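PDB 4FYE: SidF, inhibitor of growth family, member 3 from Legionella pneumophila subsp. pneumophila, which acts as a phosphoinositide phosphatase, probably removing the 3-phosphate from phosphatidylinositol 3,4,5-trisphosphate. Local coordinates for residues P35-V40 with V52-Q57; E300-L305 with L352-C357; L305-I310 with T395-S400. The protein carries 1 engineered substitution. All blocks are in the same frame, centred on the assembly; numbering follows the deposited sequence.

Overall arrangement
Contact 1 comes first along the chain and is complete before contacts 2 and 3 begin. It is the hairpin of strands 39-42 and 50-55 at one margin of a six-stranded mixed sheet, its centre about 33 Å from that of contact 2 and about 31 Å from that of contact 3. The other two centres are about 11 Å apart, and their segments alternate in the sequence. Both use helix 284-311 and share Leu305: the helix packs on strand 353-360 in contact 2 and on edge strand 391-399 in contact 3, both of the four-stranded sheet. The helix also touches strand 260-268, the far edge of the six-stranded sheet, so it lies in contact with both sheets.

Contact 1. Residues P35-V40 with V52-Q57; sequences PGERQV and VVVNSQ
Gln39 O is approached by two groups of the facing strand: it takes the N-H of Val53 at 2.8 Å, in the carbonyl plane, and also meets the CA-H of Val52, with Gln39 O and Val52 CA 3.2 Å apart. The return bond runs from Gln39 N to Val53 O over 3.1 Å, with the donor tilted 21° from the carbonyl plane. Gln39 and Val53 are thus an antiparallel hydrogen-bonded pair, their side chains on one face of the sheet, while Val40 and Val52 form the next, non-hydrogen-bonded pair and point to the other. This is a beta hairpin at the margin of the six-stranded sheet: strand 39-42 is outermost, and strand 50-55 bonds in turn to strand 184-189.

On the Glu37 side of this pair, Glu37 O faces Val53 O, two acceptors 3.2 Å apart that do not bond. Val54 CG2 lies against Glu37 O and Arg38 CG. The extended Arg38 lies alongside Val54 and points the same way, its CG 3.9 Å from Val54 CG2, before its guanidinium goes on to Tyr32 O and Ser715 OG. Glu37 crosses Val54 at a slant. With its CG anti to the backbone N (chi1 155°), the chain runs past the CG1 methyl, with CG and OE2 both near it; OE2 comes 4.0 Å from Val54 CG1 while accepting the N-H of Gly67.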
ATOM      1  N   PRO A  35       7.556 -13.122  22.588  1.00 52.89           N
ATOM      2  CA  PRO A  35       6.786 -14.363  22.806  1.00 54.96           C
ATOM      3  C   PRO A  35       5.443 -14.156  23.594  1.00 55.34           C
ATOM      4  O   PRO A  35       5.377 -13.388  24.533  1.00 55.56           O
ATOM      5  CB  PRO A  35       7.762 -15.265  23.565  1.00 52.69           C
ATOM      6  CG  PRO A  35       8.725 -14.319  24.269  1.00 52.42           C
ATOM      7  CD  PRO A  35       8.833 -13.110  23.331  1.00 56.38           C
ATOM      8  N   GLY A  36       4.366 -14.799  23.163  1.00 55.35           N
ATOM      9  CA  GLY A  36       3.080 -14.603  23.813  1.00 54.53           C
ATOM     10  C   GLY A  36       2.391 -13.320  23.405  1.00 57.74           C
ATOM     11  O   GLY A  36       1.226 -13.176  23.672  1.00 62.12           O
ATOM     12  N   GLU A  37       3.067 -12.380  22.748  1.00 54.45           N
ATOM     13  CA  GLU A  37       2.315 -11.281  22.119  1.00 51.32           C
ATOM     14  C   GLU A  37       2.238 -11.558  20.608  1.00 50.97           C
ATOM     15  O   GLU A  37       1.133 -11.594  20.068  1.00 49.29           O
ATOM     16  CB  GLU A  37       2.844  -9.882  22.447  1.00 47.26           C
ATOM     17  CG  GLU A  37       2.490  -8.816  21.381  1.00 51.28           C
ATOM     18  CD  GLU A  37       3.159  -7.390  21.557  1.00 58.15           C
ATOM     19  OE1 GLU A  37       4.021  -7.140  22.462  1.00 59.38           O
ATOM     20  OE2 GLU A  37       2.811  -6.454  20.774  1.00 62.87           O
ATOM     21  N   ARG A  38       3.382 -11.819  19.952  1.00 51.47           N
ATOM     22  CA  ARG A  38       3.410 -12.131  18.477  1.00 48.80           C
ATOM     23  C   ARG A  38       3.218 -13.635  18.287  1.00 49.26           C
ATOM     24  O   ARG A  38       4.168 -14.431  18.265  1.00 47.89           O
ATOM     25  CB  ARG A  38       4.663 -11.584  17.773  1.00 42.81           C
ATOM     26  CG  ARG A  38       4.719 -10.046  17.732  1.00 41.37           C
ATOM     27  CD  ARG A  38       6.000  -9.579  17.087  1.00 42.05           C
ATOM     28  NE  ARG A  38       6.033  -8.135  16.962  1.00 40.20           N
ATOM     29  CZ  ARG A  38       7.016  -7.428  16.397  1.00 39.00           C
ATOM     30  NH1 ARG A  38       8.109  -8.012  15.917  1.00 39.45           N
ATOM     31  NH2 ARG A  38       6.919  -6.112  16.324  1.00 38.11           N
ATOM     32  N   GLN A  39       1.970 -14.036  18.167  1.00 45.75           N
ATOM     33  CA  GLN A  39       1.705 -15.432  18.140  1.00 46.20           C
ATOM     34  C   GLN A  39       1.590 -15.923  16.720  1.00 46.98           C
ATOM     35  O   GLN A  39       1.063 -15.228  15.847  1.00 46.26           O
ATOM     36  CB  GLN A  39       0.474 -15.682  18.951  1.00 48.28           C
ATOM     37  CG  GLN A  39       0.739 -15.205  20.373  1.00 52.52           C
ATOM     38  CD  GLN A  39      -0.089 -16.008  21.328  1.00 64.56           C
ATOM     39  OE1 GLN A  39      -1.323 -15.998  21.240  1.00 62.84           O
ATOM     40  NE2 GLN A  39       0.580 -16.794  22.184  1.00 68.43           N
ATOM     41  N   VAL A  40       2.130 -17.107  16.500  1.00 47.31           N
ATOM     42  CA  VAL A  40       2.230 -17.674  15.191  1.00 51.32           C
ATOM     43  C   VAL A  40       1.405 -18.944  15.039  1.00 54.17           C
ATOM     44  O   VAL A  40       1.328 -19.786  15.949  1.00 53.71           O
ATOM     45  CB  VAL A  40       3.691 -17.947  14.838  1.00 53.74           C
ATOM     46  CG1 VAL A  40       3.822 -18.233  13.348  1.00 51.82           C
ATOM     47  CG2 VAL A  40       4.522 -16.731  15.186  1.00 53.60           C
ATOM     48  N   VAL A  52       0.693 -14.426  11.631  1.00 44.90           N
ATOM     49  CA  VAL A  52       1.086 -13.904  12.913  1.00 40.83           C
ATOM     50  C   VAL A  52      -0.025 -12.997  13.451  1.00 43.97           C
ATOM     51  O   VAL A  52      -0.480 -12.077  12.737  1.00 43.83           O
ATOM     52  CB  VAL A  52       2.322 -13.037  12.783  1.00 43.96           C
ATOM     53  CG1 VAL A  52       2.760 -12.616  14.178  1.00 42.51           C
ATOM     54  CG2 VAL A  52       3.445 -13.735  12.007  1.00 45.23           C
ATOM     55  N   VAL A  53      -0.428 -13.187  14.704  1.00 43.94           N
ATOM     56  CA  VAL A  53      -1.599 -12.485  15.255  1.00 43.20           C
ATOM     57  C   VAL A  53      -1.200 -11.765  16.570  1.00 45.50           C
ATOM     58  O   VAL A  53      -0.511 -12.328  17.404  1.00 45.53           O
ATOM     59  CB  VAL A  53      -2.779 -13.466  15.510  1.00 45.95           C
ATOM     60  CG1 VAL A  53      -4.006 -12.761  16.096  1.00 45.54           C
ATOM     61  CG2 VAL A  53      -3.228 -14.182  14.227  1.00 44.52           C
ATOM     62  N   VAL A  54      -1.622 -10.525  16.731  1.00 41.25           N
ATOM     63  CA  VAL A  54      -1.418  -9.799  17.940  1.00 42.54           C
ATOM     64  C   VAL A  54      -2.774  -9.283  18.432  1.00 43.57           C
ATOM     65  O   VAL A  54      -3.490  -8.626  17.671  1.00 50.96           O
ATOM     66  CB  VAL A  54      -0.514  -8.549  17.702  1.00 42.57           C
ATOM     67  CG1 VAL A  54      -0.583  -7.613  18.897  1.00 42.17           C
ATOM     68  CG2 VAL A  54       0.954  -8.900  17.513  1.00 35.84           C
ATOM     69  N   ASN A  55      -3.098  -9.505  19.704  1.00 41.98           N
ATOM     70  CA  ASN A  55      -4.212  -8.815  20.386  1.00 45.33           C
ATOM     71  C   ASN A  55      -3.748  -7.699  21.283  1.00 44.72           C
ATOM     72  O   ASN A  55      -2.863  -7.920  22.107  1.00 45.04           O
ATOM     73  CB  ASN A  55      -5.032  -9.827  21.240  1.00 49.86           C
ATOM     74  CG  ASN A  55      -5.325 -11.082  20.468  1.00 56.24           C
ATOM     75  OD1 ASN A  55      -6.292 -11.138  19.723  1.00 64.08           O
ATOM     76  ND2 ASN A  55      -4.425 -12.038  20.528  1.00 59.49           N
ATOM     77  N   SER A  56      -4.350  -6.514  21.192  1.00 43.83           N
ATOM     78  CA  SER A  56      -3.953  -5.459  22.151  1.00 45.13           C
ATOM     79  C   SER A  56      -4.202  -5.934  23.586  1.00 48.19           C
ATOM     80  O   SER A  56      -5.242  -6.516  23.863  1.00 51.79           O
ATOM     81  CB  SER A  56      -4.703  -4.152  21.915  1.00 43.07           C
ATOM     82  OG  SER A  56      -4.324  -3.593  20.669  1.00 46.28           O
ATOM     83  N   GLN A  57      -3.212  -5.704  24.444  1.00 53.22           N
ATOM     84  CA  GLN A  57      -3.311  -5.763  25.903  1.00 58.77           C
ATOM     85  C   GLN A  57      -2.970  -4.343  26.454  1.00 59.10           C
ATOM     86  O   GLN A  57      -2.312  -3.541  25.778  1.00 53.96           O
ATOM     87  CB  GLN A  57      -2.328  -6.805  26.477  1.00 62.62           C
ATOM     88  CG  GLN A  57      -2.497  -8.283  26.059  1.00 66.86           C
ATOM     89  CD  GLN A  57      -3.900  -8.850  26.340  1.00 72.54           C
ATOM     90  OE1 GLN A  57      -4.436  -9.628  25.553  1.00 78.11           O
ATOM     91  NE2 GLN A  57      -4.498  -8.460  27.457  1.00 79.03           N
TER

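Contact 2. Residues E300-L305 with L352-C357; sequences EVIQTL and LSVTEC
Leu305 and Glu356 cross at about a right angle, and so do Val301 and Glu356, so the extended glutamate chain runs transverse to two side chains one helical turn apart. The leucine meets its root: CD1 of Leu305 sits 3.8 Å from CB of Glu356. The valine meets its end, with CG1 of Val301 over one face of the carboxylate and 3.5 Å from OE2 of Glu356. What takes the acid that far is its torsions; with CG anti to the backbone N (chi1 -178°) and the rest straight, it passes along the helix surface instead of folding back on its own strand.

Leu305 also leans on the residue two positions earlier in the strand. Both methyls of Val354 lie against its CB, CG2 of Val354 being the closer at 3.6 Å from Leu305 CB. Ile302 adds a looser contact, its CG2 4.4 Å from Val354 CG1. Val354 and Glu356 alternate with Thr355 and Cys357, so the first two face the helix and the others point away from it.

This is a helix laid on a beta sheet: segment 300-305 of helix 284-311 crosses strand 353-357 at 113°, the two segment axes 8.8 Å apart. Strand 353-360 is an inner strand, flanked by 402-416 and 641-645, and those neighbours help to surround the acid. Tyr410 OH and Gln298 NE2 bond to OE2 of Glu356, while OE1 forms a salt bridge with Arg273 and a hydrogen bond with Thr643. Both oxygens of this buried carboxylate thus have polar partners. Leu305 CD1 also comes 4.1 Å from the backbone Thr355 O.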
ATOM      1  N   GLU A 300       2.181  -6.757 -13.933  1.00 47.87           N
ATOM      2  CA  GLU A 300       1.914  -7.595 -12.772  1.00 46.13           C
ATOM      3  C   GLU A 300       0.898  -6.935 -11.876  1.00 48.64           C
ATOM      4  O   GLU A 300      -0.034  -7.562 -11.397  1.00 51.68           O
ATOM      5  CB  GLU A 300       3.186  -7.907 -12.007  1.00 46.84           C
ATOM      6  CG  GLU A 300       3.040  -8.917 -10.842  1.00 49.42           C
ATOM      7  CD  GLU A 300       4.179  -8.853  -9.794  1.00 60.12           C
ATOM      8  OE1 GLU A 300       3.965  -9.294  -8.626  1.00 75.99           O
ATOM      9  OE2 GLU A 300       5.294  -8.344 -10.087  1.00 55.88           O
ATOM     10  N   VAL A 301       1.052  -5.637 -11.677  1.00 47.78           N
ATOM     11  CA  VAL A 301       0.057  -4.877 -10.943  1.00 43.80           C
ATOM     12  C   VAL A 301      -1.348  -5.022 -11.552  1.00 42.82           C
ATOM     13  O   VAL A 301      -2.320  -5.027 -10.811  1.00 46.14           O
ATOM     14  CB  VAL A 301       0.464  -3.369 -10.843  1.00 41.95           C
ATOM     15  CG1 VAL A 301      -0.688  -2.439 -10.381  1.00 38.84           C
ATOM     16  CG2 VAL A 301       1.671  -3.247  -9.970  1.00 42.55           C
ATOM     17  N   ILE A 302      -1.461  -5.089 -12.879  1.00 44.76           N
ATOM     18  CA  ILE A 302      -2.782  -5.266 -13.511  1.00 42.52           C
ATOM     19  C   ILE A 302      -3.291  -6.641 -13.179  1.00 40.41           C
ATOM     20  O   ILE A 302      -4.445  -6.837 -12.843  1.00 40.09           O
ATOM     21  CB  ILE A 302      -2.756  -5.065 -15.018  1.00 47.42           C
ATOM     22  CG1 ILE A 302      -2.167  -3.690 -15.310  1.00 50.10           C
ATOM     23  CG2 ILE A 302      -4.159  -5.269 -15.625  1.00 44.20           C
ATOM     24  CD1 ILE A 302      -2.585  -3.101 -16.619  1.00 53.88           C
ATOM     25  N   GLN A 303      -2.405  -7.603 -13.220  1.00 41.18           N
ATOM     26  CA  GLN A 303      -2.796  -8.925 -12.902  1.00 42.03           C
ATOM     27  C   GLN A 303      -3.310  -9.037 -11.452  1.00 42.45           C
ATOM     28  O   GLN A 303      -4.335  -9.694 -11.194  1.00 44.89           O
ATOM     29  CB  GLN A 303      -1.621  -9.859 -13.129  1.00 43.62           C
ATOM     30  CG  GLN A 303      -1.992 -11.306 -12.905  1.00 44.90           C
ATOM     31  CD  GLN A 303      -0.905 -12.236 -13.330  1.00 47.56           C
ATOM     32  OE1 GLN A 303      -0.104 -12.650 -12.491  1.00 49.41           O
ATOM     33  NE2 GLN A 303      -0.837 -12.544 -14.628  1.00 46.39           N
ATOM     34  N   THR A 304      -2.648  -8.366 -10.523  1.00 40.31           N
ATOM     35  CA  THR A 304      -3.034  -8.426  -9.106  1.00 40.12           C
ATOM     36  C   THR A 304      -4.356  -7.653  -8.905  1.00 42.61           C
ATOM     37  O   THR A 304      -5.183  -8.105  -8.136  1.00 40.41           O
ATOM     38  CB  THR A 304      -1.886  -7.873  -8.246  1.00 43.82           C
ATOM     39  OG1 THR A 304      -0.703  -8.593  -8.582  1.00 44.98           O
ATOM     40  CG2 THR A 304      -2.123  -7.984  -6.695  1.00 42.83           C
ATOM     41  N   LEU A 305      -4.610  -6.535  -9.600  1.00 39.04           N
ATOM     42  CA  LEU A 305      -5.894  -5.923  -9.357  1.00 39.69           C
ATOM     43  C   LEU A 305      -7.052  -6.769  -9.869  1.00 43.24           C
ATOM     44  O   LEU A 305      -8.120  -6.859  -9.240  1.00 46.95           O
ATOM     45  CB  LEU A 305      -5.948  -4.565  -9.968  1.00 43.69           C
ATOM     46  CG  LEU A 305      -4.950  -3.477  -9.556  1.00 47.96           C
ATOM     47  CD1 LEU A 305      -5.666  -2.167  -9.524  1.00 45.10           C
ATOM     48  CD2 LEU A 305      -4.185  -3.593  -8.259  1.00 43.70           C
ATOM     49  N   LEU A 352     -13.108  -7.628 -18.564  1.00 54.52           N
ATOM     50  CA  LEU A 352     -12.679  -7.311 -17.227  1.00 53.95           C
ATOM     51  C   LEU A 352     -12.058  -5.977 -17.291  1.00 57.12           C
ATOM     52  O   LEU A 352     -11.340  -5.686 -18.270  1.00 55.01           O
ATOM     53  CB  LEU A 352     -11.623  -8.270 -16.772  1.00 53.84           C
ATOM     54  CG  LEU A 352     -12.092  -9.344 -15.798  1.00 62.30           C
ATOM     55  CD1 LEU A 352     -13.582  -9.633 -15.878  1.00 62.86           C
ATOM     56  CD2 LEU A 352     -11.296 -10.608 -16.090  1.00 64.59           C
ATOM     57  N   SER A 353     -12.332  -5.148 -16.282  1.00 50.03           N
ATOM     58  CA  SER A 353     -11.587  -3.935 -16.257  1.00 57.60           C
ATOM     59  C   SER A 353     -11.336  -3.456 -14.880  1.00 53.34           C
ATOM     60  O   SER A 353     -12.094  -3.705 -13.965  1.00 56.16           O
ATOM     61  CB  SER A 353     -12.165  -2.827 -17.178  1.00 61.16           C
ATOM     62  OG  SER A 353     -13.524  -2.726 -17.018  1.00 68.32           O
ATOM     63  N   VAL A 354     -10.250  -2.734 -14.757  1.00 50.03           N
ATOM     64  CA  VAL A 354      -9.708  -2.540 -13.512  1.00 50.74           C
ATOM     65  C   VAL A 354      -9.350  -1.106 -13.489  1.00 50.72           C
ATOM     66  O   VAL A 354      -8.971  -0.578 -14.509  1.00 51.90           O
ATOM     67  CB  VAL A 354      -8.539  -3.522 -13.438  1.00 49.03           C
ATOM     68  CG1 VAL A 354      -7.192  -2.866 -13.530  1.00 46.23           C
ATOM     69  CG2 VAL A 354      -8.744  -4.437 -12.262  1.00 47.16           C
ATOM     70  N   THR A 355      -9.523  -0.448 -12.349  1.00 51.46           N
ATOM     71  CA  THR A 355      -8.962   0.919 -12.213  1.00 48.07           C
ATOM     72  C   THR A 355      -8.057   1.140 -11.012  1.00 48.75           C
ATOM     73  O   THR A 355      -8.411   0.846  -9.884  1.00 45.58           O
ATOM     74  CB  THR A 355      -9.948   2.073 -12.555  1.00 52.80           C
ATOM     75  OG1 THR A 355      -9.765   3.204 -11.672  1.00 57.12           O
ATOM     76  CG2 THR A 355     -11.398   1.644 -12.644  1.00 49.34           C
ATOM     77  N   GLU A 356      -6.831   1.588 -11.273  1.00 49.92           N
ATOM     78  CA  GLU A 356      -5.888   1.795 -10.205  1.00 47.51           C
ATOM     79  C   GLU A 356      -5.753   3.262  -9.831  1.00 48.08           C
ATOM     80  O   GLU A 356      -5.549   4.095 -10.712  1.00 50.19           O
ATOM     81  CB  GLU A 356      -4.537   1.250 -10.593  1.00 48.70           C
ATOM     82  CG  GLU A 356      -3.502   1.396  -9.494  1.00 43.02           C
ATOM     83  CD  GLU A 356      -2.041   1.143  -9.947  1.00 49.50           C
ATOM     84  OE1 GLU A 356      -1.163   1.285  -9.054  1.00 43.77           O
ATOM     85  OE2 GLU A 356      -1.757   0.779 -11.143  1.00 47.39           O
ATOM     86  N   CYS A 357      -5.852   3.565  -8.527  1.00 47.49           N
ATOM     87  CA  CYS A 357      -5.566   4.905  -8.001  1.00 48.17           C
ATOM     88  C   CYS A 357      -4.304   4.845  -7.111  1.00 45.80           C
ATOM     89  O   CYS A 357      -4.322   4.339  -5.984  1.00 51.39           O
ATOM     90  CB  CYS A 357      -6.766   5.451  -7.208  1.00 49.91           C
ATOM     91  SG  CYS A 357      -6.423   7.071  -6.407  1.00 56.41           S
TER

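Contact 3. Residues L305-I310 with T395-S400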
ATOM      1  N   LEU A 305      -4.610  -6.535  -9.600  1.00 39.04           N
ATOM      2  CA  LEU A 305      -5.894  -5.923  -9.357  1.00 39.69           C
ATOM      3  C   LEU A 305      -7.052  -6.769  -9.869  1.00 43.24           C
ATOM      4  O   LEU A 305      -8.120  -6.859  -9.240  1.00 46.95           O
ATOM      5  CB  LEU A 305      -5.948  -4.565  -9.968  1.00 43.69           C
ATOM      6  CG  LEU A 305      -4.950  -3.477  -9.556  1.00 47.96           C
ATOM      7  CD1 LEU A 305      -5.666  -2.167  -9.524  1.00 45.10           C
ATOM      8  CD2 LEU A 305      -4.185  -3.593  -8.259  1.00 43.70           C
ATOM      9  N   ALA A 306      -6.852  -7.470 -10.979  1.00 45.92           N
ATOM     10  CA  ALA A 306      -7.932  -8.299 -11.535  1.00 42.73           C
ATOM     11  C   ALA A 306      -8.258  -9.441 -10.597  1.00 44.80           C
ATOM     12  O   ALA A 306      -9.413  -9.796 -10.450  1.00 45.85           O
ATOM     13  CB  ALA A 306      -7.545  -8.841 -12.896  1.00 42.55           C
ATOM     14  N   GLN A 307      -7.231 -10.039  -9.969  1.00 47.88           N
ATOM     15  CA  GLN A 307      -7.430 -11.147  -8.975  1.00 42.33           C
ATOM     16  C   GLN A 307      -8.179 -10.589  -7.778  1.00 40.71           C
ATOM     17  O   GLN A 307      -9.038 -11.275  -7.261  1.00 45.56           O
ATOM     18  CB  GLN A 307      -6.079 -11.830  -8.503  1.00 40.16           C
ATOM     19  CG  GLN A 307      -6.228 -13.281  -7.948  1.00 38.72           C
ATOM     20  CD  GLN A 307      -6.452 -14.375  -9.021  1.00 43.28           C
ATOM     21  OE1 GLN A 307      -5.702 -14.490 -10.003  1.00 49.88           O
ATOM     22  NE2 GLN A 307      -7.464 -15.210  -8.822  1.00 43.69           N
ATOM     23  N   ARG A 308      -7.842  -9.377  -7.301  1.00 38.95           N
ATOM     24  CA  ARG A 308      -8.572  -8.822  -6.149  1.00 40.84           C
ATOM     25  C   ARG A 308     -10.093  -8.744  -6.566  1.00 42.69           C
ATOM     26  O   ARG A 308     -10.978  -9.120  -5.815  1.00 42.58           O
ATOM     27  CB  ARG A 308      -8.036  -7.431  -5.709  1.00 36.86           C
ATOM     28  CG  ARG A 308      -9.006  -6.667  -4.777  1.00 36.00           C
ATOM     29  CD  ARG A 308      -8.437  -5.388  -4.012  1.00 32.99           C
ATOM     30  NE  ARG A 308      -9.078  -4.402  -4.725  1.00 45.43           N
ATOM     31  CZ  ARG A 308     -10.042  -3.590  -4.394  1.00 46.51           C
ATOM     32  NH1 ARG A 308     -10.418  -3.294  -3.146  1.00 43.42           N
ATOM     33  NH2 ARG A 308     -10.466  -2.914  -5.423  1.00 50.54           N
ATOM     34  N   GLN A 309     -10.354  -8.321  -7.800  1.00 41.13           N
ATOM     35  CA  GLN A 309     -11.688  -8.114  -8.241  1.00 43.90           C
ATOM     36  C   GLN A 309     -12.418  -9.448  -8.220  1.00 47.16           C
ATOM     37  O   GLN A 309     -13.541  -9.495  -7.770  1.00 49.14           O
ATOM     38  CB  GLN A 309     -11.670  -7.468  -9.625  1.00 48.39           C
ATOM     39  CG  GLN A 309     -13.017  -6.979 -10.115  1.00 58.19           C
ATOM     40  CD  GLN A 309     -12.900  -6.122 -11.363  1.00 57.48           C
ATOM     41  OE1 GLN A 309     -13.188  -6.583 -12.450  1.00 53.23           O
ATOM     42  NE2 GLN A 309     -12.425  -4.879 -11.202  1.00 60.16           N
ATOM     43  N   ILE A 310     -11.784 -10.541  -8.656  1.00 46.48           N
ATOM     44  CA  ILE A 310     -12.399 -11.854  -8.560  1.00 46.64           C
ATOM     45  C   ILE A 310     -12.666 -12.272  -7.059  1.00 53.62           C
ATOM     46  O   ILE A 310     -13.761 -12.829  -6.728  1.00 46.66           O
ATOM     47  CB  ILE A 310     -11.586 -12.941  -9.326  1.00 50.82           C
ATOM     48  CG1 ILE A 310     -11.921 -13.030 -10.830  1.00 49.28           C
ATOM     49  CG2 ILE A 310     -11.967 -14.339  -8.830  1.00 48.12           C
ATOM     50  CD1 ILE A 310     -11.747 -11.812 -11.661  1.00 48.36           C
ATOM     51  N   THR A 395      -3.100 -13.416 -16.341  1.00 50.62           N
ATOM     52  CA  THR A 395      -3.443 -14.790 -15.946  1.00 51.80           C
ATOM     53  C   THR A 395      -4.281 -14.699 -14.684  1.00 48.84           C
ATOM     54  O   THR A 395      -3.940 -13.937 -13.815  1.00 46.84           O
ATOM     55  CB  THR A 395      -2.159 -15.603 -15.646  1.00 53.42           C
ATOM     56  OG1 THR A 395      -1.534 -15.906 -16.885  1.00 58.30           O
ATOM     57  CG2 THR A 395      -2.461 -16.894 -14.951  1.00 49.62           C
ATOM     58  N   ILE A 396      -5.363 -15.470 -14.584  1.00 49.29           N
ATOM     59  CA  ILE A 396      -6.217 -15.404 -13.439  1.00 50.35           C
ATOM     60  C   ILE A 396      -6.173 -16.788 -12.854  1.00 54.12           C
ATOM     61  O   ILE A 396      -6.495 -17.758 -13.548  1.00 50.70           O
ATOM     62  CB  ILE A 396      -7.681 -15.053 -13.857  1.00 54.03           C
ATOM     63  CG1 ILE A 396      -7.766 -13.615 -14.408  1.00 47.85           C
ATOM     64  CG2 ILE A 396      -8.701 -15.316 -12.736  1.00 47.96           C
ATOM     65  CD1 ILE A 396      -7.843 -12.599 -13.344  1.00 45.62           C
ATOM     66  N   GLN A 397      -5.782 -16.875 -11.589  1.00 51.97           N
ATOM     67  CA  GLN A 397      -5.916 -18.139 -10.840  1.00 60.95           C
ATOM     68  C   GLN A 397      -7.372 -18.533 -10.570  1.00 63.93           C
ATOM     69  O   GLN A 397      -8.073 -17.795  -9.874  1.00 62.53           O
ATOM     70  CB  GLN A 397      -5.293 -17.973  -9.469  1.00 61.35           C
ATOM     71  CG  GLN A 397      -3.807 -17.913  -9.425  1.00 68.70           C
ATOM     72  CD  GLN A 397      -3.222 -19.045 -10.208  1.00 78.99           C
ATOM     73  OE1 GLN A 397      -2.590 -18.815 -11.253  1.00 80.59           O
ATOM     74  NE2 GLN A 397      -3.474 -20.287  -9.753  1.00 78.40           N
ATOM     75  N   THR A 398      -7.813 -19.700 -11.040  1.00 68.11           N
ATOM     76  CA  THR A 398      -9.195 -20.162 -10.810  1.00 68.41           C
ATOM     77  C   THR A 398      -9.318 -21.105  -9.617  1.00 71.83           C
ATOM     78  O   THR A 398     -10.298 -21.081  -8.891  1.00 69.02           O
ATOM     79  CB  THR A 398      -9.789 -20.872 -12.042  1.00 65.81           C
ATOM     80  OG1 THR A 398      -9.070 -22.073 -12.280  1.00 71.09           O
ATOM     81  CG2 THR A 398      -9.720 -19.993 -13.292  1.00 65.24           C
ATOM     82  N   GLY A 399      -8.312 -21.949  -9.447  1.00 74.35           N
ATOM     83  CA  GLY A 399      -8.260 -22.903  -8.373  1.00 75.73           C
ATOM     84  C   GLY A 399      -6.797 -23.173  -8.093  1.00 83.51           C
ATOM     85  O   GLY A 399      -5.902 -22.524  -8.673  1.00 79.70           O
ATOM     86  N   SER A 400      -6.537 -24.135  -7.210  1.00 86.51           N
ATOM     87  CA  SER A 400      -5.157 -24.376  -6.763  1.00 90.11           C
ATOM     88  C   SER A 400      -4.299 -25.032  -7.859  1.00 80.32           C
ATOM     89  O   SER A 400      -3.100 -24.914  -7.831  1.00 82.50           O
ATOM     90  CB  SER A 400      -5.094 -25.125  -5.421  1.00 85.63           C
ATOM     91  OG  SER A 400      -5.427 -26.479  -5.627  1.00 92.94           O
TER
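The amide of Gln307 has a carbon to each side of its plane and works through its edge. It belongs to helix 284-311, which here packs on strand 391-399, an outermost strand of the four-stranded sheet. Gln397 CB lies to one side of the amide plane, 3.5 Å from Gln307 OE1, and Ile396 CG2 lies to the other, 4.1 Å from Gln307 NE2; both are displaced toward its outer end. At that end the amide bridges the backbone of a single residue. Gln397 N donates to Gln307 OE1 over 2.9 Å, and Gln307 NE2 gives its N-H to Gln397 O over the same distance, each bond lying in the acceptor's carbonyl plane and on a lone pair. The glutamine pairs with the outer edge of the strand much as a residue of a neighbouring strand would, while on the inner side Ile396 bonds through its backbone to Val404 of strand 402-416.

Two bonds to one residue fix the rotation of the amide as well as its position. The side chain gets there by a bend: CG stands anti to the backbone N, and chi2 of 76° turns the amide out to the strand. Thr6 also touches both Gln307 and Gln397.

Segment 305-310 of the helix runs at 32° to strand 395-399, nearly in the same direction, with the segment axes 8.6 Å apart. One turn of it supplies the apolar half of the contact. Ala306 and Ile310 point toward the strand and meet the far end of Ile396, whose CG1 branch, beside its backbone N (chi1 -67°), reaches to the helix. Ile343 of helix 335-349 packs on both isoleucines. Ile396 CD1 sits 3.8 Å from Ala306 CB and 4.3 Å from Ile310 CD1.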